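Side-chain contacts in replicase polyprotein 1a (Avian infectious bronchitis virus, PDB 3LD1), which is the precursor of coronavirus non-structural proteins that serve viral replication, its nsp2 region, crystallised here, having no firmly established role: residues 50-55 and 59-64; 255-260 and 265-270; 113-118 and 146-151. The protein carries 3 engineered substitutions. One frame throughout, in Å; residues are numbered along the deposited sequence.

Interaction 1: 50-55 and 59-64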
loop_
_atom_site.group_PDB
_atom_site.type_symbol
_atom_site.label_atom_id
_atom_site.label_comp_id
_atom_site.label_asym_id
_atom_site.label_seq_id
_atom_site.Cartn_x
_atom_site.Cartn_y
_atom_site.Cartn_z
ATOM N N PHE A 50 8.670 23.729 -21.552
ATOM C CA PHE A 50 7.980 22.461 -21.655
ATOM C C PHE A 50 6.492 22.773 -21.804
ATOM O O PHE A 50 6.041 23.913 -21.551
ATOM C CB PHE A 50 8.218 21.632 -20.410
ATOM C CG PHE A 50 7.500 22.144 -19.156
ATOM C CD1 PHE A 50 8.083 23.149 -18.342
ATOM C CD2 PHE A 50 6.283 21.590 -18.760
ATOM C CE1 PHE A 50 7.426 23.632 -17.143
ATOM C CE2 PHE A 50 5.587 22.042 -17.584
ATOM C CZ PHE A 50 6.151 23.058 -16.765
ATOM N N LYS A 51 5.729 21.765 -22.202
ATOM C CA LYS A 51 4.354 21.950 -22.559
ATOM C C LYS A 51 3.402 21.757 -21.390
ATOM O O LYS A 51 3.664 20.951 -20.522
ATOM C CB LYS A 51 3.976 20.888 -23.569
ATOM C CG LYS A 51 4.499 21.143 -25.004
ATOM C CD LYS A 51 3.964 19.961 -25.916
ATOM C CE LYS A 51 4.752 19.877 -27.225
ATOM N NZ LYS A 51 3.698 19.769 -28.270
ATOM N N PHE A 52 2.244 22.407 -21.421
ATOM C CA PHE A 52 1.248 22.194 -20.417
ATOM C C PHE A 52 -0.141 22.125 -21.069
ATOM O O PHE A 52 -0.733 23.126 -21.419
ATOM C CB PHE A 52 1.413 23.296 -19.372
ATOM C CG PHE A 52 0.476 23.214 -18.192
ATOM C CD1 PHE A 52 0.053 21.977 -17.661
ATOM C CD2 PHE A 52 0.005 24.420 -17.596
ATOM C CE1 PHE A 52 -0.851 21.928 -16.522
ATOM C CE2 PHE A 52 -0.911 24.383 -16.483
ATOM C CZ PHE A 52 -1.325 23.134 -15.943
ATOM N N GLU A 53 -0.620 20.919 -21.301
ATOM C CA GLU A 53 -1.972 20.714 -21.700
ATOM C C GLU A 53 -3.036 21.246 -20.684
ATOM O O GLU A 53 -3.341 20.574 -19.693
ATOM C CB GLU A 53 -2.174 19.212 -22.030
ATOM C CG GLU A 53 -2.277 18.981 -23.500
ATOM C CD GLU A 53 -3.346 19.958 -24.170
ATOM O OE1 GLU A 53 -4.549 20.011 -23.731
ATOM O OE2 GLU A 53 -2.972 20.711 -25.123
ATOM N N THR A 54 -3.639 22.409 -20.934
ATOM C CA THR A 54 -4.695 22.864 -20.042
ATOM C C THR A 54 -6.117 22.660 -20.576
ATOM O O THR A 54 -6.299 22.110 -21.641
ATOM C CB THR A 54 -4.527 24.354 -19.672
ATOM O OG1 THR A 54 -5.182 25.181 -20.651
ATOM C CG2 THR A 54 -3.057 24.752 -19.605
ATOM N N VAL A 55 -7.118 23.139 -19.828
ATOM C CA VAL A 55 -8.552 23.129 -20.236
ATOM C C VAL A 55 -8.901 24.419 -21.017
ATOM O O VAL A 55 -10.088 24.687 -21.346
ATOM C CB VAL A 55 -9.583 22.984 -19.029
ATOM C CG1 VAL A 55 -9.359 21.750 -18.242
ATOM C CG2 VAL A 55 -9.558 24.175 -18.085
ATOM N N PHE A 59 -0.489 25.360 -23.375
ATOM C CA PHE A 59 0.442 26.502 -23.232
ATOM C C PHE A 59 1.809 25.941 -23.087
ATOM O O PHE A 59 1.986 24.728 -22.828
ATOM C CB PHE A 59 0.162 27.447 -22.050
ATOM C CG PHE A 59 -1.188 28.161 -22.112
ATOM C CD1 PHE A 59 -1.254 29.522 -22.359
ATOM C CD2 PHE A 59 -2.393 27.467 -21.857
ATOM C CE1 PHE A 59 -2.506 30.181 -22.376
ATOM C CE2 PHE A 59 -3.636 28.100 -21.877
ATOM C CZ PHE A 59 -3.704 29.460 -22.134
ATOM N N LEU A 60 2.774 26.826 -23.259
ATOM C CA LEU A 60 4.142 26.487 -22.958
ATOM C C LEU A 60 4.568 27.281 -21.709
ATOM O O LEU A 60 4.283 28.509 -21.632
ATOM C CB LEU A 60 5.033 26.859 -24.134
ATOM C CG LEU A 60 4.569 26.519 -25.562
ATOM C CD1 LEU A 60 5.684 26.992 -26.537
ATOM C CD2 LEU A 60 4.141 25.026 -25.786
ATOM N N LEU A 61 5.255 26.591 -20.773
ATOM C CA LEU A 61 5.810 27.220 -19.560
ATOM C C LEU A 61 7.310 27.070 -19.471
ATOM O O LEU A 61 7.887 26.209 -20.079
ATOM C CB LEU A 61 5.157 26.686 -18.267
ATOM C CG LEU A 61 3.633 26.481 -18.208
ATOM C CD1 LEU A 61 3.208 25.424 -17.215
ATOM C CD2 LEU A 61 2.922 27.742 -17.934
ATOM N N LYS A 62 7.903 27.916 -18.662
ATOM C CA LYS A 62 9.307 27.896 -18.356
ATOM C C LYS A 62 9.592 28.462 -16.929
ATOM O O LYS A 62 9.335 29.655 -16.649
ATOM C CB LYS A 62 10.013 28.777 -19.359
ATOM C CG LYS A 62 11.506 28.569 -19.387
ATOM C CD LYS A 62 12.201 29.755 -19.996
ATOM C CE LYS A 62 13.575 29.385 -20.351
ATOM N NZ LYS A 62 13.450 28.845 -21.723
ATOM N N GLY A 63 10.120 27.615 -16.044
ATOM C CA GLY A 63 10.435 28.069 -14.712
ATOM C C GLY A 63 11.634 28.980 -14.770
ATOM O O GLY A 63 12.613 28.683 -15.475
ATOM N N VAL A 64 11.584 30.093 -14.041
ATOM C CA VAL A 64 12.770 30.942 -13.951
ATOM C C VAL A 64 13.046 31.453 -12.563
ATOM O O VAL A 64 12.237 31.309 -11.639
ATOM C CB VAL A 64 12.676 32.160 -14.863
ATOM C CG1 VAL A 64 12.523 31.723 -16.348
ATOM C CG2 VAL A 64 11.528 33.107 -14.364
#
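T54 OG1 meets the edge of the F59 ring, lying in the ring plane 3.5 Å from F59 CE2, while two backbone groups of the residues between the segments grip the same oxygen: C56 N donates to it and G57 O receives its proton. The hydroxyl is thus fixed in rotation, and the methyl is fixed with it. T54 CG2 touches F59 CD2 at 3.6 Å and also rests over one face of the F52 ring, offset toward its rim.

Beyond this end, F52 and F59 form a hydrogen-bonded antiparallel pair. The bond from F52 N to F59 O measures 2.7 Å; in the return bond F59 N stands 35° out of the carbonyl plane of F52 O. F50 and L61 repeat the hydrogen-bonded pairing, and K51 with L60 forms the non-hydrogen-bonded pair between them, K51 CG and L60 CD2 lying alongside each other on the other face.

Among the side chains, L61 CD1 touches two rings. It presses on F52 CD2 at 3.4 Å and reaches F50 CZ at 3.8 Å. The F50 ring comes near because its CG sits between the backbone N and carbonyl carbon (chi1 71°). From helix 30-46, F40 and N43 cover this aromatic face, and F89 meets F59. The whole illustrates a beta hairpin, here supplying 50-54 as an outermost strand, within this chain, of a four-stranded mixed sheet.

Interaction 2: 255-260 and 265-270. Engineered in segment 255-260: F258 (natural residue Leu).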
loop_
_atom_site.group_PDB
_atom_site.type_symbol
_atom_site.label_atom_id
_atom_site.label_comp_id
_atom_site.label_asym_id
_atom_site.label_seq_id
_atom_site.Cartn_x
_atom_site.Cartn_y
_atom_site.Cartn_z
ATOM N N PHE A 255 -2.739 -19.215 15.404
ATOM C CA PHE A 255 -3.757 -18.275 15.764
ATOM C C PHE A 255 -4.994 -18.958 15.353
ATOM O O PHE A 255 -5.147 -19.234 14.128
ATOM C CB PHE A 255 -3.644 -16.997 14.928
ATOM C CG PHE A 255 -4.741 -16.002 15.219
ATOM C CD1 PHE A 255 -4.664 -15.176 16.352
ATOM C CD2 PHE A 255 -5.852 -15.912 14.395
ATOM C CE1 PHE A 255 -5.685 -14.265 16.638
ATOM C CE2 PHE A 255 -6.890 -14.997 14.659
ATOM C CZ PHE A 255 -6.816 -14.167 15.777
ATOM N N THR A 256 -5.859 -19.288 16.316
ATOM C CA THR A 256 -7.207 -19.723 15.895
ATOM C C THR A 256 -7.233 -21.070 15.041
ATOM O O THR A 256 -6.491 -21.989 15.308
ATOM C CB THR A 256 -7.677 -18.503 15.201
ATOM O OG1 THR A 256 -7.998 -17.590 16.248
ATOM C CG2 THR A 256 -8.835 -18.684 14.286
ATOM N N THR A 257 -8.082 -21.167 14.025
ATOM C CA THR A 257 -8.108 -22.288 13.085
ATOM C C THR A 257 -6.969 -22.182 11.999
ATOM O O THR A 257 -7.021 -22.851 10.940
ATOM C CB THR A 257 -9.508 -22.355 12.416
ATOM O OG1 THR A 257 -9.941 -21.038 12.020
ATOM C CG2 THR A 257 -10.574 -22.944 13.384
ATOM N N PHE A 258 -5.942 -21.358 12.248
ATOM C CA PHE A 258 -4.983 -21.036 11.201
ATOM C C PHE A 258 -3.592 -21.334 11.626
ATOM O O PHE A 258 -3.315 -21.251 12.817
ATOM C CB PHE A 258 -5.054 -19.542 10.798
ATOM C CG PHE A 258 -6.333 -19.164 10.130
ATOM C CD1 PHE A 258 -7.321 -18.484 10.835
ATOM C CD2 PHE A 258 -6.555 -19.500 8.800
ATOM C CE1 PHE A 258 -8.533 -18.139 10.236
ATOM C CE2 PHE A 258 -7.750 -19.183 8.171
ATOM C CZ PHE A 258 -8.759 -18.510 8.884
ATOM N N ALA A 259 -2.725 -21.601 10.629
ATOM C CA ALA A 259 -1.278 -21.788 10.811
ATOM C C ALA A 259 -0.454 -20.970 9.819
ATOM O O ALA A 259 -0.812 -20.854 8.643
ATOM C CB ALA A 259 -0.909 -23.230 10.683
ATOM N N PHE A 260 0.676 -20.463 10.287
ATOM C CA PHE A 260 1.400 -19.502 9.539
ATOM C C PHE A 260 2.837 -19.941 9.456
ATOM O O PHE A 260 3.594 -19.784 10.423
ATOM C CB PHE A 260 1.306 -18.155 10.262
ATOM C CG PHE A 260 -0.040 -17.521 10.149
ATOM C CD1 PHE A 260 -1.037 -17.811 11.047
ATOM C CD2 PHE A 260 -0.319 -16.632 9.119
ATOM C CE1 PHE A 260 -2.314 -17.237 10.907
ATOM C CE2 PHE A 260 -1.597 -16.064 8.951
ATOM C CZ PHE A 260 -2.592 -16.353 9.839
ATOM N N ALA A 265 -0.078 -19.152 4.642
ATOM C CA ALA A 265 -1.037 -19.386 5.675
ATOM C C ALA A 265 -1.969 -20.468 5.242
ATOM O O ALA A 265 -2.469 -20.424 4.093
ATOM C CB ALA A 265 -1.842 -18.181 5.929
ATOM N N VAL A 266 -2.250 -21.400 6.156
ATOM C CA VAL A 266 -3.220 -22.419 5.871
ATOM C C VAL A 266 -4.175 -22.438 6.998
ATOM O O VAL A 266 -3.772 -22.165 8.134
ATOM C CB VAL A 266 -2.559 -23.795 5.884
ATOM C CG1 VAL A 266 -1.497 -23.917 4.775
ATOM C CG2 VAL A 266 -1.978 -24.154 7.334
ATOM N N LYS A 267 -5.416 -22.808 6.733
ATOM C CA LYS A 267 -6.260 -23.307 7.791
ATOM C C LYS A 267 -6.035 -24.792 8.081
ATOM O O LYS A 267 -5.807 -25.626 7.134
ATOM C CB LYS A 267 -7.730 -23.163 7.493
ATOM C CG LYS A 267 -8.154 -22.917 6.110
ATOM C CD LYS A 267 -9.659 -22.598 6.190
ATOM C CE LYS A 267 -10.356 -23.512 7.242
ATOM N NZ LYS A 267 -10.618 -22.819 8.575
ATOM N N ILE A 268 -6.118 -25.091 9.388
ATOM C CA ILE A 268 -6.017 -26.405 9.914
ATOM C C ILE A 268 -7.416 -26.981 9.872
ATOM O O ILE A 268 -8.332 -26.396 10.398
ATOM C CB ILE A 268 -5.587 -26.344 11.382
ATOM C CG1 ILE A 268 -4.301 -25.561 11.569
ATOM C CG2 ILE A 268 -5.409 -27.739 11.953
ATOM C CD1 ILE A 268 -4.468 -24.606 12.782
ATOM N N VAL A 269 -7.590 -28.149 9.313
ATOM C CA VAL A 269 -8.900 -28.746 9.398
ATOM C C VAL A 269 -8.809 -30.069 10.142
ATOM O O VAL A 269 -7.906 -30.917 9.843
ATOM C CB VAL A 269 -9.577 -28.916 8.003
ATOM C CG1 VAL A 269 -8.912 -28.042 6.910
ATOM C CG2 VAL A 269 -9.516 -30.275 7.561
ATOM N N ASP A 270 -9.700 -30.233 11.145
ATOM C CA ASP A 270 -9.722 -31.445 11.911
ATOM C C ASP A 270 -10.365 -32.495 11.056
ATOM O O ASP A 270 -11.231 -32.196 10.308
ATOM C CB ASP A 270 -10.536 -31.291 13.182
ATOM C CG ASP A 270 -9.965 -30.248 14.151
ATOM O OD1 ASP A 270 -10.738 -29.914 15.076
ATOM O OD2 ASP A 270 -8.791 -29.786 14.023
#
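A259 and V266 form the central hydrogen-bonded pair of a beta hairpin, the middle two strands of a four-stranded antiparallel sheet that follows chain order. Bonds run both ways between them: A259 N meets V266 O at 2.8 Å, almost straight on, and V266 N approaches A259 O in the carbonyl plane. Nearer the type II' turn of 255-258, I268 N reaches T257 O at 2.9 Å, tilted 30° from the carbonyl plane.

The side chains divide between two faces. On one, A259 CB touches V266 CG2 at 3.6 Å, and the tip of I268, CD1, reaches back to F258 O at 3.5 Å. On the other, the ring of F260 brings CE2 to A265 CB at 3.7 Å. The engineered F258 crosses K267, its CE2 4.0 Å from K267 CB. K267, bent at chi3 and chi4, runs beside T257, with NZ and T257 OG1 still 3.9 Å apart, and its side chain also touches E283 of strand 281-285, which continues the sheet beyond 265-269. F242 meets F260 edge to face.

The polar bonding across the contact is therefore carried by the backbone, which fixes the register of the two strands, and the side chains add apolar contacts on both faces.

Interaction 3: 113-118 and 146-151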
loop_
_atom_site.group_PDB
_atom_site.type_symbol
_atom_site.label_atom_id
_atom_site.label_comp_id
_atom_site.label_asym_id
_atom_site.label_seq_id
_atom_site.Cartn_x
_atom_site.Cartn_y
_atom_site.Cartn_z
ATOM N N GLU A 113 -11.706 17.674 14.155
ATOM C CA GLU A 113 -13.060 17.385 13.735
ATOM C C GLU A 113 -13.510 18.236 12.551
ATOM O O GLU A 113 -14.215 17.723 11.669
ATOM C CB GLU A 113 -14.070 17.284 14.889
ATOM C CG GLU A 113 -13.492 17.863 16.106
ATOM C CD GLU A 113 -12.744 16.882 17.038
ATOM O OE1 GLU A 113 -11.516 16.990 17.277
ATOM O OE2 GLU A 113 -13.438 16.047 17.614
ATOM N N THR A 114 -13.062 19.482 12.455
ATOM C CA THR A 114 -13.481 20.263 11.319
ATOM C C THR A 114 -12.838 19.726 10.045
ATOM O O THR A 114 -13.493 19.609 8.959
ATOM C CB THR A 114 -13.267 21.805 11.519
ATOM O OG1 THR A 114 -11.884 22.129 11.901
ATOM C CG2 THR A 114 -14.331 22.339 12.619
ATOM N N LEU A 115 -11.572 19.339 10.207
ATOM C CA LEU A 115 -10.819 18.778 9.125
ATOM C C LEU A 115 -11.523 17.515 8.624
ATOM O O LEU A 115 -11.675 17.350 7.416
ATOM C CB LEU A 115 -9.448 18.408 9.608
ATOM C CG LEU A 115 -8.239 19.269 9.518
ATOM C CD1 LEU A 115 -8.549 20.557 9.101
ATOM C CD2 LEU A 115 -7.412 19.286 10.875
ATOM N N ASP A 116 -11.954 16.639 9.539
ATOM C CA ASP A 116 -12.654 15.410 9.122
ATOM C C ASP A 116 -13.995 15.653 8.431
ATOM O O ASP A 116 -14.346 14.930 7.470
ATOM C CB ASP A 116 -12.897 14.454 10.294
ATOM C CG ASP A 116 -11.675 13.658 10.643
ATOM O OD1 ASP A 116 -10.631 13.729 9.908
ATOM O OD2 ASP A 116 -11.758 12.980 11.690
ATOM N N ALA A 117 -14.708 16.650 8.913
ATOM C CA ALA A 117 -16.002 16.984 8.357
ATOM C C ALA A 117 -15.836 17.655 6.967
ATOM O O ALA A 117 -16.513 17.313 6.016
ATOM C CB ALA A 117 -16.849 17.856 9.345
ATOM N N ARG A 118 -14.875 18.522 6.808
ATOM C CA ARG A 118 -14.698 19.067 5.496
ATOM C C ARG A 118 -14.308 17.938 4.546
ATOM O O ARG A 118 -14.807 17.943 3.417
ATOM C CB ARG A 118 -13.618 20.142 5.486
ATOM C CG ARG A 118 -13.229 20.554 4.049
ATOM C CD ARG A 118 -14.286 21.457 3.438
ATOM N NE ARG A 118 -15.470 20.657 3.108
ATOM C CZ ARG A 118 -16.563 21.146 2.522
ATOM N NH1 ARG A 118 -17.591 20.367 2.259
ATOM N NH2 ARG A 118 -16.617 22.431 2.208
ATOM N N ALA A 146 -7.708 16.648 2.519
ATOM C CA ALA A 146 -8.277 15.735 1.454
ATOM C C ALA A 146 -7.863 14.277 1.556
ATOM O O ALA A 146 -8.676 13.374 1.248
ATOM C CB ALA A 146 -7.947 16.283 -0.021
ATOM N N MET A 147 -6.593 14.048 1.893
ATOM C CA MET A 147 -6.109 12.694 2.051
ATOM C C MET A 147 -6.849 11.928 3.130
ATOM O O MET A 147 -6.860 10.696 3.117
ATOM C CB MET A 147 -4.607 12.639 2.314
ATOM C CG MET A 147 -3.727 12.966 1.110
ATOM S SD MET A 147 -1.962 12.762 1.498
ATOM C CE MET A 147 -1.417 14.360 1.980
ATOM N N ARG A 148 -7.487 12.646 4.053
ATOM C CA ARG A 148 -8.165 11.957 5.100
ATOM C C ARG A 148 -9.089 10.916 4.508
ATOM O O ARG A 148 -9.371 9.966 5.170
ATOM C CB ARG A 148 -8.874 12.935 6.091
ATOM C CG ARG A 148 -7.832 13.751 6.871
ATOM C CD ARG A 148 -8.445 14.860 7.703
ATOM N NE ARG A 148 -8.364 14.497 9.104
ATOM C CZ ARG A 148 -7.327 14.780 9.859
ATOM N NH1 ARG A 148 -6.324 15.493 9.353
ATOM N NH2 ARG A 148 -7.322 14.389 11.104
ATOM N N ARG A 149 -9.521 11.078 3.253
ATOM C CA ARG A 149 -10.598 10.230 2.695
ATOM C C ARG A 149 -10.062 8.900 2.306
ATOM O O ARG A 149 -10.834 7.942 2.139
ATOM C CB ARG A 149 -11.207 10.792 1.409
ATOM C CG ARG A 149 -11.838 12.145 1.456
ATOM C CD ARG A 149 -12.464 12.446 0.027
ATOM N NE ARG A 149 -13.850 12.856 0.224
ATOM C CZ ARG A 149 -14.937 12.260 -0.267
ATOM N NH1 ARG A 149 -14.876 11.231 -1.109
ATOM N NH2 ARG A 149 -16.119 12.758 0.050
ATOM N N LEU A 150 -8.755 8.881 2.054
ATOM C CA LEU A 150 -8.055 7.701 1.553
ATOM C C LEU A 150 -7.852 6.589 2.600
ATOM O O LEU A 150 -7.709 5.420 2.230
ATOM C CB LEU A 150 -6.721 8.077 0.967
ATOM C CG LEU A 150 -6.777 9.020 -0.219
ATOM C CD1 LEU A 150 -5.410 9.464 -0.662
ATOM C CD2 LEU A 150 -7.539 8.449 -1.350
ATOM N N VAL A 151 -7.911 6.966 3.889
ATOM C CA VAL A 151 -7.767 6.035 4.997
ATOM C C VAL A 151 -8.899 5.029 4.889
ATOM O O VAL A 151 -8.678 3.848 4.692
ATOM C CB VAL A 151 -7.804 6.798 6.295
ATOM C CG1 VAL A 151 -7.677 5.839 7.461
ATOM C CG2 VAL A 151 -6.652 7.865 6.326
#
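R148 crosses to L115 and D116 of the neighbouring helix, and its chain can be read atom by atom. CB leaves the backbone of 146-151 toward the other helix, with CG anti to the carbonyl carbon. CG already comes within 4.1 Å of D116 OD1. CD lies closer, 3.3 Å from that same oxygen, and also skirts L115 O. A bend at chi3 (108°) then turns the guanidinium, and NE becomes the donor: NE to D116 OD1 is 2.5 Å with an N-H...O angle of 157°, a salt bridge so short that its exact length deserves caution. The oxygen lies at the edge of the guanidinium, near its plane, although carboxylate and guanidinium planes are 49° apart. Farther out, CZ is 3.5 Å and NH2 3.6 Å from D116 OD1, leaving NE to make the bond. L115 CB covers one guanidinium face, 4.0 Å above the plane and toward the rim.

The next residue, R149, adds a second tie to this region through A119 O and D123. R148 itself also touches I187 of a loop, and L115 rests on W108. The salt bridge thus links helix 112-121 to helix 140-162, whose M147 packs on helices 174-185 and 194-207.

From the N terminus the chain meets interaction 1 first, where the residues between 50-55 and 59-64 close a short hairpin beside strand 4-8. Interaction 3 comes next, joining 113-118, in helix 112-121, to 146-151, in helix 140-162, with 27 residues between the segments. Interaction 2 follows, closing the four-residue connection between 255-260 and 265-270. The three lie in series, none nested in or crossing another. Interactions 1 and 2 sit on opposite sides of the chain's centre, their centres about 57 Å apart. The centres of interactions 1 and 3 are about 32 Å apart. The centres of interactions 2 and 3 are about 38 Å apart. Two local sheet pairings thus flank a longer-range helix contact.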